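Local coordinates for serine-rich Repeat Adhesion Glycoprotein (Srr1) (Streptococcus agalactiae, PDB 4MBO) that binds fibrinogen as a serine-rich repeat surface glycoprotein, probably helping the bacterium attach to its host, at residues 246-250 against 251-255. Residues are numbered along the deposited sequence; the frame is centred on the assembly and turned at random.
Sequences QNYDS and PEFED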
ATOM      1  N   GLN A 246       2.938  -6.916   5.006  1.00 20.50           N
ATOM      2  CA  GLN A 246       3.181  -8.352   5.045  1.00 21.29           C
ATOM      3  C   GLN A 246       2.576  -8.942   6.326  1.00 21.18           C
ATOM      4  O   GLN A 246       2.039  -8.233   7.156  1.00 20.97           O
ATOM      5  CB  GLN A 246       4.689  -8.629   4.923  1.00 21.61           C
ATOM      6  CG  GLN A 246       5.530  -7.878   5.960  1.00 20.09           C
ATOM      7  CD  GLN A 246       7.050  -8.046   5.772  1.00 19.16           C
ATOM      8  OE1 GLN A 246       7.772  -7.089   5.528  1.00 20.60           O
ATOM      9  NE2 GLN A 246       7.518  -9.274   5.864  1.00 19.21           N
ATOM     10  N   ASN A 247       2.644 -10.257   6.435  1.00 23.07           N
ATOM     11  CA  ASN A 247       2.065 -10.942   7.571  1.00 24.03           C
ATOM     12  C   ASN A 247       3.016 -10.830   8.757  1.00 23.98           C
ATOM     13  O   ASN A 247       4.022 -11.539   8.819  1.00 25.55           O
ATOM     14  CB  ASN A 247       1.822 -12.404   7.227  1.00 27.07           C
ATOM     15  CG  ASN A 247       1.228 -13.162   8.383  1.00 28.22           C
ATOM     16  OD1 ASN A 247       0.759 -12.570   9.343  1.00 29.23           O
ATOM     17  ND2 ASN A 247       1.209 -14.467   8.276  1.00 34.18           N
ATOM     18  N   TYR A 248       2.704  -9.911   9.656  1.00 24.25           N
ATOM     19  CA  TYR A 248       3.538  -9.671  10.826  1.00 23.16           C
ATOM     20  C   TYR A 248       3.278 -10.675  11.947  1.00 27.32           C
ATOM     21  O   TYR A 248       3.972 -10.644  12.960  1.00 28.58           O
ATOM     22  CB  TYR A 248       3.377  -8.253  11.320  1.00 22.77           C
ATOM     23  CG  TYR A 248       3.986  -7.251  10.396  1.00 20.03           C
ATOM     24  CD1 TYR A 248       5.365  -7.181  10.243  1.00 19.92           C
ATOM     25  CD2 TYR A 248       3.202  -6.341   9.693  1.00 19.07           C
ATOM     26  CE1 TYR A 248       5.931  -6.250   9.393  1.00 18.22           C
ATOM     27  CE2 TYR A 248       3.762  -5.434   8.829  1.00 17.80           C
ATOM     28  CZ  TYR A 248       5.130  -5.374   8.717  1.00 17.20           C
ATOM     29  OH  TYR A 248       5.684  -4.474   7.862  1.00 16.15           O
ATOM     30  N   ASP A 249       2.276 -11.528  11.757  1.00 27.91           N
ATOM     31  CA  ASP A 249       1.972 -12.582  12.738  1.00 34.30           C
ATOM     32  C   ASP A 249       2.680 -13.898  12.414  1.00 35.22           C
ATOM     33  O   ASP A 249       2.440 -14.902  13.073  1.00 39.91           O
ATOM     34  CB  ASP A 249       0.456 -12.815  12.835  1.00 36.21           C
ATOM     35  CG  ASP A 249      -0.246 -11.770  13.675  1.00 40.56           C
ATOM     36  OD1 ASP A 249       0.318 -11.357  14.716  1.00 44.02           O
ATOM     37  OD2 ASP A 249      -1.386 -11.384  13.318  1.00 48.60           O
ATOM     38  N   SER A 250       3.588 -13.890  11.444  1.00 33.08           N
ATOM     39  CA  SER A 250       4.267 -15.100  11.053  1.00 34.89           C
ATOM     40  C   SER A 250       5.376 -15.427  12.054  1.00 32.31           C
ATOM     41  O   SER A 250       5.780 -14.558  12.832  1.00 28.98           O
ATOM     42  CB  SER A 250       4.839 -14.961   9.644  1.00 36.70           C
ATOM     43  OG  SER A 250       6.102 -14.336   9.639  1.00 36.44           O
ATOM     44  N   PRO A 251       5.879 -16.672  12.023  1.00 31.41           N
ATOM     45  CA  PRO A 251       6.969 -17.140  12.888  1.00 31.96           C
ATOM     46  C   PRO A 251       8.287 -16.370  12.745  1.00 29.93           C
ATOM     47  O   PRO A 251       9.140 -16.421  13.635  1.00 28.51           O
ATOM     48  CB  PRO A 251       7.194 -18.583  12.418  1.00 34.64           C
ATOM     49  CG  PRO A 251       5.914 -18.994  11.788  1.00 34.27           C
ATOM     50  CD  PRO A 251       5.363 -17.757  11.161  1.00 32.66           C
ATOM     51  N   GLU A 252       8.456 -15.644  11.642  1.00 27.74           N
ATOM     52  CA  GLU A 252       9.694 -14.922  11.420  1.00 29.41           C
ATOM     53  C   GLU A 252       9.774 -13.642  12.237  1.00 24.37           C
ATOM     54  O   GLU A 252      10.846 -13.058  12.335  1.00 25.78           O
ATOM     55  CB  GLU A 252       9.849 -14.593   9.942  1.00 33.29           C
ATOM     56  CG  GLU A 252       9.705 -15.791   9.003  1.00 39.49           C
ATOM     57  CD  GLU A 252      10.635 -16.955   9.323  1.00 48.92           C
ATOM     58  OE1 GLU A 252      11.651 -16.757  10.039  1.00 55.19           O
ATOM     59  OE2 GLU A 252      10.349 -18.086   8.837  1.00 56.24           O
ATOM     60  N   PHE A 253       8.649 -13.214  12.811  1.00 21.92           N
ATOM     61  CA  PHE A 253       8.603 -11.978  13.617  1.00 21.03           C
ATOM     62  C   PHE A 253       8.358 -12.278  15.083  1.00 21.23           C
ATOM     63  O   PHE A 253       7.557 -13.152  15.414  1.00 23.39           O
ATOM     64  CB  PHE A 253       7.495 -11.038  13.129  1.00 20.75           C
ATOM     65  CG  PHE A 253       7.770 -10.422  11.787  1.00 21.77           C
ATOM     66  CD1 PHE A 253       8.463  -9.237  11.693  1.00 20.60           C
ATOM     67  CD2 PHE A 253       7.328 -11.025  10.626  1.00 25.29           C
ATOM     68  CE1 PHE A 253       8.722  -8.652  10.477  1.00 21.88           C
ATOM     69  CE2 PHE A 253       7.577 -10.440   9.388  1.00 24.95           C
ATOM     70  CZ  PHE A 253       8.283  -9.269   9.311  1.00 22.93           C
ATOM     71  N   GLU A 254       9.110 -11.611  15.951  1.00 19.99           N
ATOM     72  CA  GLU A 254       8.934 -11.744  17.383  1.00 20.03           C
ATOM     73  C   GLU A 254       8.488 -10.408  17.900  1.00 18.73           C
ATOM     74  O   GLU A 254       9.113  -9.394  17.589  1.00 18.57           O
ATOM     75  CB  GLU A 254      10.278 -12.081  18.041  1.00 21.33           C
ATOM     76  CG  GLU A 254      10.160 -12.277  19.517  1.00 22.49           C
ATOM     77  CD  GLU A 254      11.476 -12.584  20.201  1.00 25.34           C
ATOM     78  OE1 GLU A 254      12.592 -12.376  19.619  1.00 25.20           O
ATOM     79  OE2 GLU A 254      11.382 -13.003  21.366  1.00 24.02           O
ATOM     80  N   ASP A 255       7.475 -10.401  18.746  1.00 18.29           N
ATOM     81  CA  ASP A 255       6.998  -9.140  19.332  1.00 18.38           C
ATOM     82  C   ASP A 255       7.849  -8.768  20.560  1.00 18.66           C
ATOM     83  O   ASP A 255       7.860  -9.488  21.567  1.00 20.25           O
ATOM     84  CB  ASP A 255       5.535  -9.270  19.708  1.00 19.30           C
ATOM     85  CG  ASP A 255       4.891  -7.953  20.056  1.00 20.46           C
ATOM     86  OD1 ASP A 255       5.485  -7.163  20.814  1.00 19.92           O
ATOM     87  OD2 ASP A 255       3.742  -7.756  19.582  1.00 22.25           O
TER
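With CG beside the backbone N in both Y248 (chi1 -70°) and F253 (chi1 -70°), two aromatic rings five residues apart swing into the same bend of the chain and meet as a T-shaped (edge-to-face) pair. The bend is a tandem of type I beta turns, N247 to S250 and S250 to F253, sharing S250 and leading from the loop after strand 229-235 into strand 254-255, in a part of the chain belonging to the family of C-terminal regions of bacterial fibrinogen-binding adhesins. The CD1 edge of Y248 comes over one face of F253, off-centre toward the rim, CD1 lying 3.7 Å from F253 CE1; the planes stand 71° apart.

In the second turn F253 N donates to S250 O at 3.2 Å, an almost straight bond that reaches the oxygen from above its carbonyl plane. S250 OG takes a weak bond from E252 N as well, and lies near the F253 ring plane at its edge. The first turn begins with an Asx turn, N247 OD1 accepting from D249 N at 3.0 Å.

The two rings rest on neighbouring strands: F253 and Y248 both pack on L233 of strand 229-235 and V285 of strand 283-290, and Y248 also on L287 of the latter, while the Y248 hydroxyl bonds to M244 O. The amide of Q246, held by N239 O and T241 OG1, stands perpendicular to the F253 ring, and its NE2 reaches the ring's edge 3.5 Å from F253 CZ, while Q246 CG sits over a face of Y248.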